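Local coordinates for MccB protein (Escherichia coli, PDB 6OM4), which probably activates the N-formylated MccA peptide with ATP, as an E1-like adenylating enzyme, on the way to the phosphoramidate-linked nucleotide antibiotic microcin C7, at residues K262-A265 with D266-A270. Sequence-based numbering, arbitrary orientation.
Sequences KVVA and DLYGA. Unlike the reference sequence in segment 266-270: A270 (reference Ser).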
ATOM      1  N   LYS A 262     -14.933  15.991  -9.352  1.00 30.70           N
ATOM      2  CA  LYS A 262     -15.926  15.371 -10.210  1.00 36.56           C
ATOM      3  C   LYS A 262     -15.228  14.849 -11.460  1.00 37.89           C
ATOM      4  O   LYS A 262     -15.474  15.331 -12.563  1.00 48.20           O
ATOM      5  CB  LYS A 262     -17.047  16.382 -10.479  1.00 40.34           C
ATOM      6  CG  LYS A 262     -17.601  16.967  -9.192  1.00 41.18           C
ATOM      7  CD  LYS A 262     -18.853  17.809  -9.323  1.00 51.57           C
ATOM      8  CE  LYS A 262     -19.313  18.345  -7.979  1.00 51.10           C
ATOM      9  NZ  LYS A 262     -19.258  17.303  -6.922  1.00 52.66           N
ATOM     10  N   VAL A 263     -14.350  13.864 -11.257  1.00 32.13           N
ATOM     11  CA  VAL A 263     -13.493  13.377 -12.306  1.00 33.41           C
ATOM     12  C   VAL A 263     -14.052  12.058 -12.856  1.00 29.52           C
ATOM     13  O   VAL A 263     -14.015  11.808 -14.045  1.00 34.60           O
ATOM     14  CB  VAL A 263     -12.036  13.197 -11.830  1.00 37.08           C
ATOM     15  CG1 VAL A 263     -11.088  13.198 -13.018  1.00 36.58           C
ATOM     16  CG2 VAL A 263     -11.607  14.238 -10.808  1.00 43.75           C
ATOM     17  N   VAL A 264     -14.571  11.209 -11.981  1.00 24.04           N
ATOM     18  CA  VAL A 264     -15.054   9.889 -12.409  1.00 24.86           C
ATOM     19  C   VAL A 264     -16.527  10.026 -12.809  1.00 25.15           C
ATOM     20  O   VAL A 264     -17.268  10.782 -12.176  1.00 25.24           O
ATOM     21  CB  VAL A 264     -14.830   8.838 -11.307  1.00 25.71           C
ATOM     22  CG1 VAL A 264     -15.097   7.416 -11.784  1.00 26.56           C
ATOM     23  CG2 VAL A 264     -13.426   8.923 -10.750  1.00 29.24           C
ATOM     24  N   ALA A 265     -16.944   9.345 -13.888  1.00 24.45           N
ATOM     25  CA  ALA A 265     -18.365   9.347 -14.296  1.00 24.42           C
ATOM     26  C   ALA A 265     -19.224   8.859 -13.123  1.00 24.11           C
ATOM     27  O   ALA A 265     -18.844   7.949 -12.412  1.00 25.18           O
ATOM     28  CB  ALA A 265     -18.583   8.463 -15.503  1.00 24.00           C
ATOM     29  N   ASP A 266     -20.391   9.457 -12.914  1.00 28.12           N
ATOM     30  CA  ASP A 266     -21.316   8.856 -11.936  1.00 31.75           C
ATOM     31  C   ASP A 266     -22.693   8.557 -12.534  1.00 28.94           C
ATOM     32  O   ASP A 266     -23.471   7.874 -11.863  1.00 31.58           O
ATOM     33  CB  ASP A 266     -21.469   9.715 -10.683  1.00 37.80           C
ATOM     34  CG  ASP A 266     -22.047  11.075 -10.972  1.00 38.44           C
ATOM     35  OD1 ASP A 266     -21.947  11.525 -12.129  1.00 43.71           O
ATOM     36  OD2 ASP A 266     -22.612  11.664 -10.035  1.00 53.23           O
ATOM     37  N   LEU A 267     -23.007   9.038 -13.743  1.00 26.59           N
ATOM     38  CA  LEU A 267     -24.250   8.606 -14.399  1.00 24.85           C
ATOM     39  C   LEU A 267     -23.950   7.487 -15.401  1.00 23.19           C
ATOM     40  O   LEU A 267     -23.545   7.748 -16.545  1.00 23.10           O
ATOM     41  CB  LEU A 267     -24.975   9.765 -15.089  1.00 27.02           C
ATOM     42  CG  LEU A 267     -26.207   9.330 -15.901  1.00 30.63           C
ATOM     43  CD1 LEU A 267     -27.153   8.459 -15.069  1.00 30.22           C
ATOM     44  CD2 LEU A 267     -26.979  10.518 -16.466  1.00 33.01           C
ATOM     45  N   TYR A 268     -24.219   6.252 -14.982  1.00 20.70           N
ATOM     46  CA  TYR A 268     -24.135   5.070 -15.832  1.00 22.53           C
ATOM     47  C   TYR A 268     -25.517   4.875 -16.460  1.00 20.54           C
ATOM     48  O   TYR A 268     -26.252   3.940 -16.141  1.00 21.56           O
ATOM     49  CB  TYR A 268     -23.621   3.870 -15.020  1.00 23.41           C
ATOM     50  CG  TYR A 268     -22.221   4.081 -14.505  1.00 24.34           C
ATOM     51  CD1 TYR A 268     -21.124   3.826 -15.321  1.00 24.03           C
ATOM     52  CD2 TYR A 268     -21.995   4.647 -13.258  1.00 25.48           C
ATOM     53  CE1 TYR A 268     -19.833   4.079 -14.883  1.00 26.19           C
ATOM     54  CE2 TYR A 268     -20.710   4.917 -12.810  1.00 26.96           C
ATOM     55  CZ  TYR A 268     -19.626   4.627 -13.627  1.00 26.05           C
ATOM     56  OH  TYR A 268     -18.362   4.874 -13.208  1.00 28.68           O
ATOM     57  N   GLY A 269     -25.857   5.786 -17.375  1.00 18.78           N
ATOM     58  CA  GLY A 269     -27.194   5.862 -17.875  1.00 19.43           C
ATOM     59  C   GLY A 269     -27.385   7.078 -18.739  1.00 20.48           C
ATOM     60  O   GLY A 269     -26.381   7.672 -19.164  1.00 20.68           O
ATOM     61  N   ALA A 270     -28.653   7.348 -19.092  1.00 22.86           N
ATOM     62  CA  ALA A 270     -29.039   8.499 -19.934  1.00 22.32           C
ATOM     63  C   ALA A 270     -30.315   9.132 -19.373  1.00 26.45           C
ATOM     64  O   ALA A 270     -31.145   8.451 -18.744  1.00 23.41           O
ATOM     65  CB  ALA A 270     -29.275   8.102 -21.363  1.00 23.74           C
TER
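With CG beside its backbone N and anti to its carbonyl carbon (chi1 -63°), Y268 sends its ring back along the chain toward A265, and a chi2 of -83° sets the ring plane across the plane through CA, CB and CG. Y268 OH lies 3.2 Å from A265 O. The ring carbon Y268 CZ is 3.6 Å from A265 O as well. On the side-chain side, A265 CB comes within 4.4 Å of Y268 CZ. The carbonyl thus approaches the ring obliquely, near its hydroxyl end, while V264 CG1 makes a loose methyl approach to the hydroxyl oxygen Y268 OH at 4.4 Å. The clear partner of this hydroxyl is the bound peptide, whose backbone it meets in a hydrogen bond; A265 also hydrogen-bonds the peptide through its backbone, and V263 and V264 pack on it, so this extended loop and the returned Y268 ring together form part of the surface that holds the peptide.

Y268 is also the centre of an inverse gamma turn, evidenced by a weak bond from G269 N to L267 O at 3.1 Å. The turn and the returning ring are centred on the same residue.

The whole run is loop, between strand 243-250 and helix 273-285. V263 and V264 rest on Q335 of strand 332-336; midway along, the side chain of D266 lies about 12 Å from the bound zinc ion. Farther along, F217 meets the Y268 ring edge-to-face, and Y268 touches N283 of helix 273-285, whose D276 accepts a hydrogen bond from A270 N, tying the extended linker to the edge strand at one end and to the helix at the other.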